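PDB 5GY3: glucanase from Klebsiella pneumoniae, which probably hydrolyses internal beta-1,4-glucosidic linkages in cellulose and related beta-glucans, as a family 8 glycoside hydrolase. Local coordinates for residues 189-194 / 212-217; 248-253 / 264-269. All coordinates share one frame; numbering follows the deposited sequence.

Contact 1 (189-194 / 212-217); sequences SHLPSD and PRMSFD
With its CG turned beside the backbone N and anti to the carbonyl carbon (chi1 -68°), Asp194 carries its carboxylate across to the turn at 215-217; in Met214, the chi1 of -159° lays CB and CG along the carbonyl of Pro192, and the bend beyond CG carries SD away from it. The carboxylate works as a receptor for backbone N-H groups. Its OD1 accepts from Ser215 N at 3.1 Å, the donor approaching from above the carboxylate plane, and more weakly from Asp217 N, with Ala218 N adding a bond from just beyond the segment. Three amides thus converge on one oxygen, a concentration that would be expected to stabilise the negative charge and that fixes the path of the turn. On the other oxygen, OD2, a water donates a bond of 2.6 Å and in turn accepts weakly from Phe216 N. The main chain of Asp194 joins in: its N reaches Arg213 O at 2.8 Å, the donor tilted 26° from the carbonyl plane. Farther back the contact becomes largely apolar, Leu191 CD1 resting 4.3 Å from Met214 CG, while the same CG approaches Pro192 O to 3.3 Å, a buried carbonyl that finds no polar partner. Asp217 CB lies against Asp194 OD1, Asn149 ND2 donates to Asp217 OD2, and the side chain of Asp217 lies about 6 Å from that of Asp87, the predicted nucleophile; the turn therefore borders the probable active site. Strand 213-214 pairs antiparallel with strand 254-255 beside this loop, and Trp238 of helix 236-243 packs on Leu191, Pro192 and Met214.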
ATOM      1  N   SER A 189      -8.657  15.562 -14.513  1.00  9.21           N
ATOM      2  CA  SER A 189      -7.523  14.646 -14.454  1.00 12.96           C
ATOM      3  C   SER A 189      -7.929  13.187 -14.645  1.00 10.40           C
ATOM      4  O   SER A 189      -7.058  12.355 -14.913  1.00  8.37           O
ATOM      5  CB  SER A 189      -6.792  14.786 -13.117  1.00 11.37           C
ATOM      6  OG  SER A 189      -7.602  14.267 -12.068  1.00 13.45           O
ATOM      7  N   HIS A 190      -9.219  12.869 -14.505  1.00 10.03           N
ATOM      8  CA  HIS A 190      -9.723  11.493 -14.597  1.00  9.54           C
ATOM      9  C   HIS A 190      -8.979  10.568 -13.643  1.00  8.24           C
ATOM     10  O   HIS A 190      -8.733   9.397 -13.944  1.00  8.07           O
ATOM     11  CB  HIS A 190      -9.649  10.962 -16.033  1.00 11.20           C
ATOM     12  CG  HIS A 190     -10.299  11.864 -17.032  1.00 13.10           C
ATOM     13  ND1 HIS A 190     -11.666  12.017 -17.112  1.00 17.18           N
ATOM     14  CD2 HIS A 190      -9.773  12.663 -17.991  1.00 18.08           C
ATOM     15  CE1 HIS A 190     -11.955  12.872 -18.080  1.00 18.53           C
ATOM     16  NE2 HIS A 190     -10.823  13.285 -18.622  1.00 17.41           N
ATOM     17  N   LEU A 191      -8.624  11.090 -12.478  1.00  3.92           N
ATOM     18  CA  LEU A 191      -7.897  10.298 -11.499  1.00  6.87           C
ATOM     19  C   LEU A 191      -8.801   9.907 -10.337  1.00  7.90           C
ATOM     20  O   LEU A 191      -9.774  10.602 -10.032  1.00  7.36           O
ATOM     21  CB  LEU A 191      -6.686  11.075 -10.965  1.00  8.23           C
ATOM     22  CG  LEU A 191      -5.526  11.263 -11.946  1.00  7.38           C
ATOM     23  CD1 LEU A 191      -4.506  12.178 -11.330  1.00 10.50           C
ATOM     24  CD2 LEU A 191      -4.885   9.903 -12.302  1.00  7.32           C
ATOM     25  N   PRO A 192      -8.498   8.806  -9.654  1.00  8.66           N
ATOM     26  CA  PRO A 192      -9.237   8.456  -8.435  1.00  7.98           C
ATOM     27  C   PRO A 192      -8.725   9.217  -7.215  1.00  8.49           C
ATOM     28  O   PRO A 192      -7.573   9.647  -7.145  1.00  7.63           O
ATOM     29  CB  PRO A 192      -8.963   6.955  -8.291  1.00  6.48           C
ATOM     30  CG  PRO A 192      -7.556   6.818  -8.799  1.00  8.36           C
ATOM     31  CD  PRO A 192      -7.419   7.837  -9.934  1.00  6.53           C
ATOM     32  N   SER A 193      -9.615   9.371  -6.240  1.00  8.37           N
ATOM     33  CA  SER A 193      -9.271   9.965  -4.952  1.00  5.77           C
ATOM     34  C   SER A 193      -8.735   8.900  -3.990  1.00  8.34           C
ATOM     35  O   SER A 193      -8.724   7.699  -4.287  1.00  6.27           O
ATOM     36  CB  SER A 193     -10.491  10.665  -4.357  1.00  6.05           C
ATOM     37  OG  SER A 193     -11.621   9.805  -4.373  1.00  5.86           O
ATOM     38  N   ASP A 194      -8.260   9.363  -2.828  1.00  6.42           N
ATOM     39  CA  ASP A 194      -7.804   8.440  -1.786  1.00  5.69           C
ATOM     40  C   ASP A 194      -8.899   7.444  -1.413  1.00  5.98           C
ATOM     41  O   ASP A 194      -8.635   6.246  -1.241  1.00  6.35           O
ATOM     42  CB  ASP A 194      -7.384   9.211  -0.528  1.00  6.04           C
ATOM     43  CG  ASP A 194      -6.132  10.056  -0.718  1.00  9.01           C
ATOM     44  OD1 ASP A 194      -5.271   9.725  -1.556  1.00  7.73           O
ATOM     45  OD2 ASP A 194      -6.007  11.069   0.022  1.00 11.32           O
ATOM     46  N   PRO A 212     -11.707  14.953  -1.179  1.00 10.15           N
ATOM     47  CA  PRO A 212     -11.726  14.156  -2.419  1.00 10.70           C
ATOM     48  C   PRO A 212     -10.482  14.406  -3.263  1.00 10.05           C
ATOM     49  O   PRO A 212     -10.556  14.870  -4.395  1.00  8.69           O
ATOM     50  CB  PRO A 212     -13.010  14.647  -3.098  1.00 12.00           C
ATOM     51  CG  PRO A 212     -13.070  16.104  -2.706  1.00 10.67           C
ATOM     52  CD  PRO A 212     -12.553  16.160  -1.279  1.00 12.98           C
ATOM     53  N   ARG A 213      -9.321  14.134  -2.677  1.00  6.98           N
ATOM     54  CA  ARG A 213      -8.036  14.357  -3.317  1.00  9.71           C
ATOM     55  C   ARG A 213      -7.416  13.031  -3.717  1.00  8.60           C
ATOM     56  O   ARG A 213      -7.525  12.043  -2.983  1.00  7.98           O
ATOM     57  CB  ARG A 213      -7.073  15.073  -2.367  1.00  8.51           C
ATOM     58  CG  ARG A 213      -7.516  16.462  -1.956  1.00  9.90           C
ATOM     59  CD  ARG A 213      -6.635  16.977  -0.833  1.00 10.57           C
ATOM     60  NE  ARG A 213      -7.038  18.331  -0.450  1.00 11.71           N
ATOM     61  CZ  ARG A 213      -6.400  19.055   0.459  1.00 11.68           C
ATOM     62  NH1 ARG A 213      -5.341  18.542   1.069  1.00 10.94           N
ATOM     63  NH2 ARG A 213      -6.822  20.277   0.750  1.00 14.11           N
ATOM     64  N   MET A 214      -6.794  13.023  -4.897  1.00  7.18           N
ATOM     65  CA  MET A 214      -5.652  12.165  -5.195  1.00  7.97           C
ATOM     66  C   MET A 214      -4.485  12.705  -4.382  1.00  8.84           C
ATOM     67  O   MET A 214      -3.903  13.733  -4.736  1.00  8.44           O
ATOM     68  CB  MET A 214      -5.324  12.192  -6.689  1.00  7.81           C
ATOM     69  CG  MET A 214      -4.501  10.977  -7.159  1.00  5.52           C
ATOM     70  SD  MET A 214      -2.864  10.932  -6.477  1.00  6.11           S
ATOM     71  CE  MET A 214      -2.218  12.477  -7.134  1.00 18.32           C
ATOM     72  N   SER A 215      -4.129  12.024  -3.292  1.00  5.98           N
ATOM     73  CA  SER A 215      -3.019  12.509  -2.472  1.00  7.74           C
ATOM     74  C   SER A 215      -2.181  11.352  -1.934  1.00 10.53           C
ATOM     75  O   SER A 215      -1.720  10.515  -2.715  1.00  8.73           O
ATOM     76  CB  SER A 215      -3.532  13.407  -1.334  1.00 10.88           C
ATOM     77  OG  SER A 215      -4.332  12.699  -0.415  1.00 24.82           O
ATOM     78  N   PHE A 216      -1.928  11.304  -0.628  1.00  9.50           N
ATOM     79  CA  PHE A 216      -0.865  10.421  -0.143  1.00 11.63           C
ATOM     80  C   PHE A 216      -1.229   8.940  -0.173  1.00  8.91           C
ATOM     81  O   PHE A 216      -0.315   8.101  -0.158  1.00  9.36           O
ATOM     82  CB  PHE A 216      -0.459  10.814   1.279  1.00 11.03           C
ATOM     83  CG  PHE A 216       0.090  12.200   1.381  1.00 14.15           C
ATOM     84  CD1 PHE A 216       1.365  12.485   0.919  1.00 14.85           C
ATOM     85  CD2 PHE A 216      -0.672  13.223   1.926  1.00 18.21           C
ATOM     86  CE1 PHE A 216       1.884  13.765   1.015  1.00 20.34           C
ATOM     87  CE2 PHE A 216      -0.165  14.513   2.021  1.00 16.85           C
ATOM     88  CZ  PHE A 216       1.113  14.784   1.563  1.00 17.93           C
ATOM     89  N   ASP A 217      -2.520   8.596  -0.191  1.00  7.11           N
ATOM     90  CA  ASP A 217      -2.911   7.207  -0.416  1.00  8.61           C
ATOM     91  C   ASP A 217      -2.888   6.880  -1.906  1.00  5.55           C
ATOM     92  O   ASP A 217      -2.198   5.944  -2.342  1.00  7.45           O
ATOM     93  CB  ASP A 217      -4.306   6.930   0.154  1.00  8.44           C
ATOM     94  CG  ASP A 217      -4.292   6.596   1.643  1.00 12.80           C
ATOM     95  OD1 ASP A 217      -3.201   6.504   2.253  1.00 18.40           O
ATOM     96  OD2 ASP A 217      -5.389   6.406   2.196  1.00 14.45           O
TER
HETATM   97  O   HOH W   1      -4.004  11.099   1.709  1.00 18.22           O

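Contact 2 (248-253 / 264-269)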
ATOM      1  N   LEU A 248       9.722  18.859 -11.859  1.00 16.03           N
ATOM      2  CA  LEU A 248       9.949  19.450 -10.545  1.00 17.52           C
ATOM      3  C   LEU A 248       8.832  20.385 -10.098  1.00 16.10           C
ATOM      4  O   LEU A 248       8.926  20.964  -9.006  1.00 14.18           O
ATOM      5  CB  LEU A 248      11.292  20.195 -10.528  1.00 18.33           C
ATOM      6  CG  LEU A 248      12.536  19.334 -10.760  1.00 17.84           C
ATOM      7  CD1 LEU A 248      13.798  20.197 -10.786  1.00 23.83           C
ATOM      8  CD2 LEU A 248      12.646  18.259  -9.700  1.00 22.80           C
ATOM      9  N   GLN A 249       7.775  20.534 -10.891  1.00 13.29           N
ATOM     10  CA  GLN A 249       6.629  21.361 -10.535  1.00 13.68           C
ATOM     11  C   GLN A 249       5.329  20.589 -10.703  1.00 11.87           C
ATOM     12  O   GLN A 249       4.348  21.099 -11.245  1.00 11.60           O
ATOM     13  CB  GLN A 249       6.590  22.643 -11.364  1.00 16.18           C
ATOM     14  CG  GLN A 249       7.750  23.587 -11.136  1.00 18.65           C
ATOM     15  CD  GLN A 249       7.688  24.782 -12.073  1.00 23.72           C
ATOM     16  OE1 GLN A 249       8.413  24.848 -13.062  1.00 31.56           O
ATOM     17  NE2 GLN A 249       6.801  25.720 -11.776  1.00 28.56           N
ATOM     18  N   THR A 250       5.303  19.345 -10.226  1.00 11.16           N
ATOM     19  CA  THR A 250       4.097  18.536 -10.264  1.00 10.60           C
ATOM     20  C   THR A 250       3.375  18.648  -8.936  1.00 10.01           C
ATOM     21  O   THR A 250       3.986  18.362  -7.899  1.00  8.80           O
ATOM     22  CB  THR A 250       4.451  17.087 -10.537  1.00  9.13           C
ATOM     23  OG1 THR A 250       5.180  17.003 -11.765  1.00 14.37           O
ATOM     24  CG2 THR A 250       3.186  16.232 -10.630  1.00 12.70           C
ATOM     25  N   PRO A 251       2.101  19.051  -8.912  1.00 10.34           N
ATOM     26  CA  PRO A 251       1.405  19.229  -7.629  1.00  9.63           C
ATOM     27  C   PRO A 251       1.382  17.941  -6.821  1.00 11.75           C
ATOM     28  O   PRO A 251       1.230  16.847  -7.365  1.00 10.12           O
ATOM     29  CB  PRO A 251      -0.005  19.656  -8.048  1.00 10.13           C
ATOM     30  CG  PRO A 251       0.198  20.283  -9.426  1.00  9.92           C
ATOM     31  CD  PRO A 251       1.270  19.459 -10.059  1.00 10.45           C
ATOM     32  N   ALA A 252       1.540  18.088  -5.501  1.00  8.53           N
ATOM     33  CA  ALA A 252       1.588  16.916  -4.628  1.00 10.85           C
ATOM     34  C   ALA A 252       0.229  16.250  -4.468  1.00 10.65           C
ATOM     35  O   ALA A 252       0.175  15.076  -4.087  1.00  9.20           O
ATOM     36  CB  ALA A 252       2.128  17.299  -3.248  1.00 12.17           C
ATOM     37  N   TRP A 253      -0.864  16.979  -4.697  1.00  9.16           N
ATOM     38  CA  TRP A 253      -2.188  16.378  -4.733  1.00  9.01           C
ATOM     39  C   TRP A 253      -3.068  17.151  -5.706  1.00  9.73           C
ATOM     40  O   TRP A 253      -2.755  18.281  -6.093  1.00  9.63           O
ATOM     41  CB  TRP A 253      -2.856  16.330  -3.344  1.00  8.51           C
ATOM     42  CG  TRP A 253      -2.899  17.636  -2.561  1.00  9.09           C
ATOM     43  CD1 TRP A 253      -2.059  18.007  -1.544  1.00  9.65           C
ATOM     44  CD2 TRP A 253      -3.848  18.710  -2.703  1.00  9.24           C
ATOM     45  NE1 TRP A 253      -2.420  19.245  -1.056  1.00 12.48           N
ATOM     46  CE2 TRP A 253      -3.512  19.697  -1.748  1.00 10.76           C
ATOM     47  CE3 TRP A 253      -4.955  18.929  -3.533  1.00  9.94           C
ATOM     48  CZ2 TRP A 253      -4.228  20.888  -1.619  1.00 11.18           C
ATOM     49  CZ3 TRP A 253      -5.666  20.117  -3.402  1.00 12.10           C
ATOM     50  CH2 TRP A 253      -5.302  21.078  -2.445  1.00 12.86           C
ATOM     51  N   TRP A 264       2.106  23.131  -3.742  1.00 10.80           N
ATOM     52  CA  TRP A 264       3.475  22.678  -3.603  1.00 10.30           C
ATOM     53  C   TRP A 264       3.627  21.351  -4.335  1.00 11.14           C
ATOM     54  O   TRP A 264       2.639  20.697  -4.707  1.00  9.56           O
ATOM     55  CB  TRP A 264       3.878  22.570  -2.128  1.00 10.55           C
ATOM     56  CG  TRP A 264       3.022  21.638  -1.341  1.00 10.64           C
ATOM     57  CD1 TRP A 264       1.777  21.890  -0.835  1.00 11.73           C
ATOM     58  CD2 TRP A 264       3.347  20.297  -0.973  1.00 11.18           C
ATOM     59  NE1 TRP A 264       1.310  20.785  -0.169  1.00 13.21           N
ATOM     60  CE2 TRP A 264       2.257  19.794  -0.233  1.00 13.59           C
ATOM     61  CE3 TRP A 264       4.456  19.474  -1.193  1.00 11.37           C
ATOM     62  CZ2 TRP A 264       2.237  18.504   0.281  1.00 12.97           C
ATOM     63  CZ3 TRP A 264       4.439  18.194  -0.680  1.00 16.59           C
ATOM     64  CH2 TRP A 264       3.334  17.719   0.046  1.00 15.07           C
ATOM     65  N   TYR A 265       4.881  20.977  -4.555  1.00  8.31           N
ATOM     66  CA  TYR A 265       5.239  20.017  -5.589  1.00 11.39           C
ATOM     67  C   TYR A 265       5.806  18.724  -5.022  1.00 12.13           C
ATOM     68  O   TYR A 265       6.425  18.701  -3.953  1.00 11.98           O
ATOM     69  CB  TYR A 265       6.270  20.609  -6.545  1.00 11.83           C
ATOM     70  CG  TYR A 265       5.860  21.933  -7.132  1.00 11.75           C
ATOM     71  CD1 TYR A 265       4.567  22.142  -7.593  1.00 14.96           C
ATOM     72  CD2 TYR A 265       6.772  22.975  -7.222  1.00 14.54           C
ATOM     73  CE1 TYR A 265       4.190  23.373  -8.147  1.00 18.82           C
ATOM     74  CE2 TYR A 265       6.410  24.191  -7.770  1.00 20.32           C
ATOM     75  CZ  TYR A 265       5.122  24.388  -8.223  1.00 20.76           C
ATOM     76  OH  TYR A 265       4.784  25.609  -8.766  1.00 28.56           O
ATOM     77  N   MET A 266       5.635  17.655  -5.799  1.00 10.04           N
ATOM     78  CA  MET A 266       6.207  16.367  -5.442  1.00 10.92           C
ATOM     79  C   MET A 266       7.721  16.448  -5.377  1.00 12.74           C
ATOM     80  O   MET A 266       8.373  17.011  -6.271  1.00 12.23           O
ATOM     81  CB  MET A 266       5.793  15.304  -6.460  1.00  8.45           C
ATOM     82  CG  MET A 266       4.306  15.094  -6.543  1.00  9.08           C
ATOM     83  SD  MET A 266       3.976  13.659  -7.587  1.00 13.01           S
ATOM     84  CE  MET A 266       2.218  13.497  -7.342  1.00  9.81           C
ATOM     85  N   ALA A 267       8.273  15.864  -4.320  1.00  9.26           N
ATOM     86  CA  ALA A 267       9.701  15.733  -4.113  1.00 12.52           C
ATOM     87  C   ALA A 267       9.940  14.363  -3.496  1.00 13.14           C
ATOM     88  O   ALA A 267       8.989  13.641  -3.184  1.00 12.03           O
ATOM     89  CB  ALA A 267      10.236  16.854  -3.216  1.00 16.90           C
ATOM     90  N   GLY A 268      11.211  14.003  -3.325  1.00 13.87           N
ATOM     91  CA  GLY A 268      11.545  12.800  -2.567  1.00 13.12           C
ATOM     92  C   GLY A 268      10.803  11.574  -3.065  1.00 13.30           C
ATOM     93  O   GLY A 268      10.810  11.260  -4.263  1.00 13.59           O
ATOM     94  N   GLY A 269      10.122  10.887  -2.141  1.00 11.19           N
ATOM     95  CA  GLY A 269       9.427   9.653  -2.500  1.00 10.43           C
ATOM     96  C   GLY A 269       8.279   9.860  -3.476  1.00  9.71           C
ATOM     97  O   GLY A 269       8.052   9.027  -4.358  1.00  7.77           O
TER
HETATM   98  O   HOH W   2      10.067  19.084  -6.590  1.00 22.02           O
HETATM   99  O   HOH W   3       7.329  17.891  -8.797  1.00 13.26           O
HETATM  100  O   HOH W   4      -1.522  21.165   1.121  1.00 17.67           O
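Trp264 meets Ala252 through both its backbone and its indole. The carbonyl O of Trp264 accepts a hydrogen bond from Ala252 N at 2.9 Å, the donor lying in the carbonyl plane, and also receives the CA-H of Pro251. Its CG sits between the backbone N and the carbonyl carbon (chi1 59°), a rotation that folds the indole back so that one face lies over the methyl of Ala252. This is a CH-pi contact, with CB 3.5 Å from the centroid of the six-membered ring. At the ring edge, Trp264 NE1 donates to a water that lies in the plane of the indole and also accepts from Trp253 NE1, bridging two indoles whose planes stand 81° apart. Tyr265 comes next and forms a single beta bridge with Pro251, which ties the loop after helix 236-243 to the approach to helix 268-278 within the (alpha/alpha)6 barrel of family 8 enzymes. The Tyr265 ring lies beneath the backbone of Gln249: CA of Gln249 stands 3.6 Å from the ring centroid, over the centre of one face, and the Gln249 side chain runs alongside the ring in the same direction, with the amide and ring planes 63° apart. Thr250 O meets Tyr265 CA in a CA-H...O contact. The same carbonyl takes the hydrogen bond from Met266 N at 2.8 Å, nearly straight in line with C=O. The extended side chain of Met266 crosses that of Thr250 obliquely, with SD 4.1 Å from Thr250 CG2 and CE 3.5 Å from Pro251 O, while Trp241 of helix 236-243 packs on Thr250 and Met266. One water donates to both Met266 O and Leu248 O, the latter 3.3 Å from the water; a second accepts from Thr250 N and probably donates to Met266 O.

How the contacts relate
Both contacts are partly buried, but contact 1, about 14 Å from the chain centre, borders the probable catalytic site, whereas contact 2, about 19 Å out, is away from it and has more exposed residues. A carboxylate-centred turn organises contact 1, while contact 2 combines main-chain bonds with CH-pi packing; each also has water bridges. Helix 236-243 is shared: Trp238 packs on contact 1, Trp241 on contact 2. Strand 213-214, in contact 1, pairs antiparallel with strand 254-255, which directly follows segment 248-253. The two join at Trp253, which packs on Ser215, approaches Met214 O through its CB at 3.1 Å and receives the guanidinium of Arg213 in a cation-pi contact. Phe216 also packs on Trp264.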